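Local atomic coordinates of B-type flagellar hook-associated protein 2 (Pseudomonas aeruginosa, PDB entry 5FHY), a protein that caps the tip of the growing flagellar filament, helping flagellin monomers polymerise there and keeping them from leaking out unpolymerised. Residues K123-K131 against V167-I175; A44-A55 against S113-T124. All blocks are in the same frame, centred on the assembly; numbering follows the deposited sequence.

Contact 1 of 2, residues K123-K131 against V167-I175; sequences KTGDGKDIK and VTKAANGEI
Asp126 and Ala171 bring the two backbones together, with their CA atoms 3.8 Å apart. Residues 125-128 form a type II beta turn, and 169-172 pass alongside it as extended chain. The segments form no strand ladder with each other. Side-chain oxygens reach across to backbone N-H groups instead. Asn172 N donates to Asp126 OD1 at 2.9 Å, approaching from above the carboxylate, 71° out of its plane. Asp126 CG stands beside its own backbone N (chi1 -70°), which lays the carboxylate over the Asn172 amide. The two flat groups stack with their planes 4° apart, and Asp126 OD2 lies 3.1 Å from Asn172 CG. Asn172 OD1 points back at Asp126 N, but the modelled separation is too short for its length to be trusted. At the other end of the turn, Asp129 OD1 accepts from Ala170 N at 3.2 Å, nearly along its C-O bond. Asp129 OD2 takes a bond from a water that also donates to Ala170 O and accepts from Gly127 N. The Ala170 methyl sits between two turn carbonyls, 3.3 Å from Gly125 O and 3.3 Å from Lys128 O. The Lys128 chain bends at its second torsion and folds back over the turn, where NZ donates to Asp126 O at 2.9 Å. The amide nitrogen of Asn172 is held by Ser183 on strand 180-184. Backbone bonds from Gly125 and Ala171 to Thr45 bring in a third piece of chain. Residues from Ala170 on fall in the FliD C-terminal family region. The turn leads into strand 130-136, beside strand 65-71. The partner segment leaves strand 165-166 and enters strand 173-177 of a different sheet, so the contact lies at the passage between sheets.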
# COMPACT_ATOMS: atom_id res chain seq x y z
N LYS B 123 54.47 1.48 -15.79
CA LYS B 123 54.93 0.20 -16.31
C LYS B 123 55.33 -0.70 -15.15
O LYS B 123 56.25 -0.39 -14.40
CB LYS B 123 56.09 0.39 -17.28
CG LYS B 123 56.43 -0.85 -18.10
CD LYS B 123 55.41 -1.10 -19.19
CE LYS B 123 55.56 -2.49 -19.79
NZ LYS B 123 54.53 -3.44 -19.27
N THR B 124 54.64 -1.82 -15.01
CA THR B 124 54.96 -2.79 -13.97
C THR B 124 55.99 -3.79 -14.47
O THR B 124 56.07 -4.06 -15.67
CB THR B 124 53.70 -3.53 -13.49
OG1 THR B 124 53.00 -4.07 -14.62
CG2 THR B 124 52.78 -2.60 -12.71
N GLY B 125 56.78 -4.33 -13.55
CA GLY B 125 57.74 -5.37 -13.89
C GLY B 125 59.14 -5.12 -13.37
O GLY B 125 59.45 -4.01 -12.96
N ASP B 126 59.98 -6.15 -13.38
CA ASP B 126 61.37 -6.01 -12.97
C ASP B 126 62.15 -5.11 -13.93
O ASP B 126 62.06 -5.26 -15.15
CB ASP B 126 62.05 -7.38 -12.90
CG ASP B 126 61.55 -8.23 -11.74
OD1 ASP B 126 61.32 -7.67 -10.65
OD2 ASP B 126 61.38 -9.45 -11.93
N GLY B 127 62.93 -4.19 -13.38
CA GLY B 127 63.83 -3.37 -14.18
C GLY B 127 63.23 -2.13 -14.81
O GLY B 127 63.93 -1.35 -15.45
N LYS B 128 61.93 -1.93 -14.64
CA LYS B 128 61.27 -0.77 -15.22
C LYS B 128 61.34 0.40 -14.23
O LYS B 128 60.34 1.06 -13.95
CB LYS B 128 59.81 -1.07 -15.58
CG LYS B 128 59.63 -2.08 -16.72
CD LYS B 128 59.71 -3.49 -16.19
CE LYS B 128 59.56 -4.54 -17.27
NZ LYS B 128 59.71 -5.90 -16.70
N ASP B 129 62.54 0.64 -13.71
CA ASP B 129 62.76 1.74 -12.77
C ASP B 129 62.94 3.05 -13.52
O ASP B 129 63.45 3.06 -14.64
CB ASP B 129 63.99 1.47 -11.90
CG ASP B 129 63.78 0.32 -10.91
OD1 ASP B 129 62.68 0.23 -10.31
OD2 ASP B 129 64.71 -0.49 -10.74
N ILE B 130 62.52 4.16 -12.90
CA ILE B 130 62.70 5.47 -13.50
C ILE B 130 64.13 5.97 -13.24
O ILE B 130 64.59 5.95 -12.11
CB ILE B 130 61.69 6.50 -12.95
CG1 ILE B 130 60.26 6.00 -13.12
CG2 ILE B 130 61.85 7.84 -13.66
CD1 ILE B 130 59.22 6.90 -12.48
N LYS B 131 64.81 6.40 -14.30
CA LYS B 131 66.18 6.91 -14.17
C LYS B 131 66.28 8.33 -14.70
O LYS B 131 65.67 8.68 -15.72
CB LYS B 131 67.16 5.99 -14.91
CG LYS B 131 68.62 6.43 -14.79
CD LYS B 131 69.58 5.42 -15.39
CE LYS B 131 71.02 5.73 -14.99
NZ LYS B 131 72.01 4.76 -15.53
N VAL B 167 60.17 5.46 -3.83
CA VAL B 167 58.99 5.20 -3.02
C VAL B 167 58.54 3.76 -3.23
O VAL B 167 58.24 3.04 -2.28
CB VAL B 167 57.84 6.18 -3.35
CG1 VAL B 167 56.58 5.80 -2.58
CG2 VAL B 167 58.26 7.61 -3.04
N THR B 168 58.48 3.35 -4.49
CA THR B 168 58.20 1.96 -4.83
C THR B 168 59.22 1.46 -5.85
O THR B 168 59.63 2.21 -6.74
CB THR B 168 56.79 1.77 -5.41
OG1 THR B 168 56.71 2.43 -6.68
CG2 THR B 168 55.73 2.35 -4.48
N LYS B 169 59.61 0.20 -5.74
CA LYS B 169 60.48 -0.41 -6.73
C LYS B 169 59.64 -1.09 -7.80
O LYS B 169 58.69 -1.79 -7.47
CB LYS B 169 61.42 -1.44 -6.10
CG LYS B 169 62.46 -0.88 -5.16
CD LYS B 169 63.66 -0.30 -5.89
CE LYS B 169 64.55 -1.40 -6.45
NZ LYS B 169 65.89 -0.87 -6.83
N ALA B 170 59.99 -0.88 -9.06
CA ALA B 170 59.35 -1.64 -10.12
C ALA B 170 59.80 -3.09 -10.00
O ALA B 170 60.99 -3.36 -9.83
CB ALA B 170 59.69 -1.07 -11.49
N ALA B 171 58.86 -4.02 -10.08
CA ALA B 171 59.19 -5.42 -9.86
C ALA B 171 58.10 -6.34 -10.40
O ALA B 171 56.96 -5.93 -10.59
CB ALA B 171 59.40 -5.68 -8.38
N ASN B 172 58.47 -7.60 -10.64
CA ASN B 172 57.48 -8.58 -11.04
C ASN B 172 56.75 -9.09 -9.81
O ASN B 172 57.29 -9.06 -8.70
CB ASN B 172 58.12 -9.77 -11.77
CG ASN B 172 58.55 -9.43 -13.19
OD1 ASN B 172 58.77 -8.27 -13.53
ND2 ASN B 172 58.66 -10.45 -14.02
N GLY B 173 55.53 -9.57 -10.00
CA GLY B 173 54.80 -10.22 -8.93
C GLY B 173 55.04 -11.71 -9.00
O GLY B 173 55.80 -12.19 -9.84
N GLU B 174 54.40 -12.46 -8.11
CA GLU B 174 54.54 -13.91 -8.11
C GLU B 174 53.24 -14.58 -7.70
O GLU B 174 52.60 -14.19 -6.73
CB GLU B 174 55.66 -14.36 -7.18
CG GLU B 174 56.03 -15.83 -7.34
CD GLU B 174 57.11 -16.29 -6.37
OE1 GLU B 174 57.00 -15.98 -5.17
OE2 GLU B 174 58.07 -16.94 -6.82
N ILE B 175 52.87 -15.61 -8.46
CA ILE B 175 51.75 -16.46 -8.09
C ILE B 175 52.21 -17.91 -8.15
O ILE B 175 53.28 -18.22 -8.68
CB ILE B 175 50.54 -16.27 -9.03
CG1 ILE B 175 50.86 -16.76 -10.44
CG2 ILE B 175 50.10 -14.82 -9.08
CD1 ILE B 175 49.74 -16.52 -11.43
O HOH W 1 63.36 -2.81 -10.90

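Contact 2 of 2, residues A44-A55 against S113-T124; sequences ATSSKIALQAIA and SGSRLVLSSTKT
Leu51 meets both Leu117 and Leu119 at the apolar centre. Its CD1 lies 3.8 Å from Leu119 CD1 and 3.8 Å from Leu117 CB. With CG anti to its carbonyl carbon (chi1 -52°), Leu51 turns CD1 to these partners. Ile49 extends the patch, with CG1 4.2 Å from Leu119 CB, and meets Phe150. Helix 88-98 covers the Leu117 and Leu119 side through Met91 and Ile95. Ala50, Val118, Lys48 and Ser120 occupy the other face of the sheet. The extended Lys48 chain runs past Ser120 OG and Val118 CG1. Its charged end makes a cation-pi contact with Tyr36 of the second subunit. Strands 48-50 and 114-121 are antiparallel, at 170°. Residues 113-123 belong to the flagellin hook IN motif. Ile49 and Leu119 form a hydrogen-bonded pair, and Leu51 N donates to Leu117 O at 3.0 Å. The register then shifts by one residue. A water bridges the change, donating to Gln52 O and accepting from Leu117 N. Beyond it, Ile54 N bonds Ser115 O at 2.7 Å, while the return bond from Ser115 N is weak. The Arg116 chain bends at its third torsion (74°), and the Ala53 CB lies over one face of the guanidinium, toward its rim, 3.5 Å from NH2. Arg116 CD packs 3.9 Å from Ala50 CB. NH2 forms a salt bridge with Asp111 and also bonds Gly161 O. NH1 makes a weak bond to the carbonyl of Ala163, a residue of the sodium site. At the far end, Ser121 OG accepts from Lys123 N in an ST turn. Leu117 and Leu119 thus join the sheet to helix 88-98, while the charged Lys48 and Arg116 lie toward the second subunit and the sodium site. Asp111 probably offsets the arginine charge in part.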
# COMPACT_ATOMS: atom_id res chain seq x y z
N ALA B 44 52.85 -7.28 -9.02
CA ALA B 44 53.78 -6.54 -9.87
C ALA B 44 53.68 -5.06 -9.53
O ALA B 44 52.58 -4.54 -9.36
CB ALA B 44 53.50 -6.78 -11.34
N THR B 45 54.82 -4.39 -9.41
CA THR B 45 54.82 -2.98 -9.04
C THR B 45 55.47 -2.11 -10.10
O THR B 45 56.23 -2.59 -10.94
CB THR B 45 55.54 -2.76 -7.70
OG1 THR B 45 56.91 -3.18 -7.81
CG2 THR B 45 54.87 -3.54 -6.58
N SER B 46 55.15 -0.82 -10.05
CA SER B 46 55.75 0.14 -10.97
C SER B 46 56.70 1.04 -10.20
O SER B 46 56.79 0.96 -8.98
CB SER B 46 54.66 0.97 -11.67
OG SER B 46 53.89 1.71 -10.73
N SER B 47 57.43 1.89 -10.91
CA SER B 47 58.43 2.73 -10.26
C SER B 47 57.84 4.06 -9.82
O SER B 47 57.01 4.65 -10.51
CB SER B 47 59.62 2.96 -11.19
OG SER B 47 60.61 3.75 -10.56
N LYS B 48 58.30 4.53 -8.66
CA LYS B 48 57.92 5.84 -8.14
C LYS B 48 59.06 6.35 -7.28
O LYS B 48 59.43 5.74 -6.28
CB LYS B 48 56.61 5.76 -7.34
CG LYS B 48 56.20 7.09 -6.69
CD LYS B 48 54.79 7.03 -6.11
CE LYS B 48 54.43 8.33 -5.40
NZ LYS B 48 53.07 8.31 -4.79
N ILE B 49 59.64 7.47 -7.70
CA ILE B 49 60.81 8.00 -7.02
C ILE B 49 60.60 9.43 -6.57
O ILE B 49 59.67 10.11 -7.01
CB ILE B 49 62.05 7.95 -7.93
CG1 ILE B 49 61.95 9.00 -9.03
CG2 ILE B 49 62.22 6.56 -8.52
CD1 ILE B 49 63.21 9.17 -9.84
N ALA B 50 61.49 9.89 -5.69
CA ALA B 50 61.46 11.27 -5.22
C ALA B 50 62.87 11.84 -5.32
O ALA B 50 63.82 11.26 -4.78
CB ALA B 50 60.94 11.35 -3.80
N LEU B 51 63.01 12.97 -6.00
CA LEU B 51 64.33 13.57 -6.20
C LEU B 51 64.70 14.41 -4.99
O LEU B 51 63.94 14.49 -4.03
CB LEU B 51 64.37 14.40 -7.48
CG LEU B 51 63.89 13.69 -8.75
CD1 LEU B 51 63.91 14.62 -9.94
CD2 LEU B 51 64.73 12.43 -9.02
N GLN B 52 65.88 15.02 -5.02
CA GLN B 52 66.35 15.84 -3.90
C GLN B 52 65.39 16.99 -3.63
O GLN B 52 64.78 17.53 -4.56
CB GLN B 52 67.75 16.39 -4.17
CG GLN B 52 68.88 15.42 -3.90
CD GLN B 52 70.25 16.05 -4.08
OE1 GLN B 52 70.51 17.16 -3.62
NE2 GLN B 52 71.14 15.33 -4.75
N ALA B 53 65.26 17.36 -2.36
CA ALA B 53 64.42 18.49 -1.98
C ALA B 53 65.19 19.77 -2.25
O ALA B 53 66.39 19.85 -1.97
CB ALA B 53 64.00 18.40 -0.53
N ILE B 54 64.51 20.76 -2.80
CA ILE B 54 65.15 22.03 -3.11
C ILE B 54 64.83 23.06 -2.04
O ILE B 54 63.67 23.40 -1.81
CB ILE B 54 64.72 22.54 -4.49
CG1 ILE B 54 64.87 21.43 -5.54
CG2 ILE B 54 65.52 23.76 -4.89
CD1 ILE B 54 66.28 20.91 -5.65
N ALA B 55 65.88 23.54 -1.36
CA ALA B 55 65.71 24.55 -0.32
C ALA B 55 65.30 25.88 -0.94
O ALA B 55 65.81 26.28 -1.99
CB ALA B 55 67.00 24.71 0.47
N SER B 113 61.90 19.83 4.21
CA SER B 113 63.20 20.01 3.56
C SER B 113 63.09 20.99 2.40
O SER B 113 64.09 21.54 1.93
CB SER B 113 63.73 18.66 3.05
OG SER B 113 63.86 17.73 4.10
N GLY B 114 61.86 21.19 1.92
CA GLY B 114 61.62 22.06 0.79
C GLY B 114 60.60 21.44 -0.15
O GLY B 114 59.67 20.75 0.28
N SER B 115 60.76 21.72 -1.44
CA SER B 115 59.92 21.12 -2.47
C SER B 115 60.79 20.23 -3.36
O SER B 115 61.97 20.51 -3.54
CB SER B 115 59.21 22.18 -3.30
OG SER B 115 58.33 22.96 -2.50
N ARG B 116 60.22 19.17 -3.89
CA ARG B 116 60.99 18.23 -4.71
C ARG B 116 60.12 17.64 -5.81
O ARG B 116 58.89 17.66 -5.72
CB ARG B 116 61.55 17.10 -3.84
CG ARG B 116 60.53 16.04 -3.45
CD ARG B 116 61.16 14.99 -2.55
NE ARG B 116 61.39 15.52 -1.21
CZ ARG B 116 62.30 15.07 -0.36
NH1 ARG B 116 63.10 14.07 -0.71
NH2 ARG B 116 62.42 15.64 0.83
N LEU B 117 60.76 17.12 -6.84
CA LEU B 117 60.02 16.49 -7.93
C LEU B 117 59.73 15.04 -7.59
O LEU B 117 60.62 14.32 -7.13
CB LEU B 117 60.79 16.60 -9.25
CG LEU B 117 60.85 17.98 -9.89
CD1 LEU B 117 61.99 18.06 -10.90
CD2 LEU B 117 59.52 18.33 -10.54
N VAL B 118 58.49 14.61 -7.81
CA VAL B 118 58.10 13.23 -7.56
C VAL B 118 57.61 12.64 -8.87
O VAL B 118 56.64 13.12 -9.46
CB VAL B 118 57.01 13.14 -6.47
CG1 VAL B 118 56.49 11.70 -6.34
CG2 VAL B 118 57.54 13.63 -5.13
N LEU B 119 58.29 11.59 -9.33
CA LEU B 119 58.00 11.03 -10.64
C LEU B 119 57.45 9.61 -10.53
O LEU B 119 57.91 8.81 -9.71
CB LEU B 119 59.27 11.05 -11.51
CG LEU B 119 59.79 12.41 -11.99
CD1 LEU B 119 60.51 13.18 -10.89
CD2 LEU B 119 60.71 12.21 -13.19
N SER B 120 56.44 9.32 -11.34
CA SER B 120 55.79 8.01 -11.32
C SER B 120 55.74 7.37 -12.70
O SER B 120 55.60 8.06 -13.71
CB SER B 120 54.37 8.11 -10.76
OG SER B 120 54.36 8.53 -9.41
N SER B 121 55.84 6.04 -12.74
CA SER B 121 55.70 5.30 -13.98
C SER B 121 54.53 4.33 -13.88
O SER B 121 54.17 3.90 -12.79
CB SER B 121 56.99 4.55 -14.31
OG SER B 121 56.78 3.62 -15.35
N THR B 122 53.92 3.99 -15.01
CA THR B 122 52.80 3.06 -15.00
C THR B 122 53.19 1.67 -15.50
O THR B 122 52.34 0.79 -15.61
CB THR B 122 51.63 3.57 -15.86
OG1 THR B 122 52.06 3.72 -17.22
CG2 THR B 122 51.14 4.91 -15.34
N LYS B 123 54.47 1.48 -15.79
CA LYS B 123 54.93 0.20 -16.31
C LYS B 123 55.33 -0.70 -15.15
O LYS B 123 56.25 -0.39 -14.40
CB LYS B 123 56.09 0.39 -17.28
CG LYS B 123 56.43 -0.85 -18.10
CD LYS B 123 55.41 -1.10 -19.19
CE LYS B 123 55.56 -2.49 -19.79
NZ LYS B 123 54.53 -3.44 -19.27
N THR B 124 54.64 -1.82 -15.01
CA THR B 124 54.96 -2.79 -13.97
C THR B 124 55.99 -3.79 -14.47
O THR B 124 56.07 -4.06 -15.67
CB THR B 124 53.70 -3.53 -13.49
OG1 THR B 124 53.00 -4.07 -14.62
CG2 THR B 124 52.78 -2.60 -12.71
O HOH W 2 63.45 17.84 -6.87

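Contact 2 is the more buried of the two and covers more than twice the area of contact 1. It is a strand pairing, with backbone ladders and an apolar face under helix 88-98. Contact 1 is nearer the surface and relies on carboxylates, an amide and a water to tie a turn to an extended linker. The two share Lys123 and Thr124, since strand 114-121 runs through this turn into strand 130-136. They also touch directly: Lys128 O packs on Ser47 CB, and Ile130 CD1 packs on Ser121 N. Residues 44-48 bind both pieces of contact 1 through Thr45, Ser47 and Lys48, and in this way connect the two contacts.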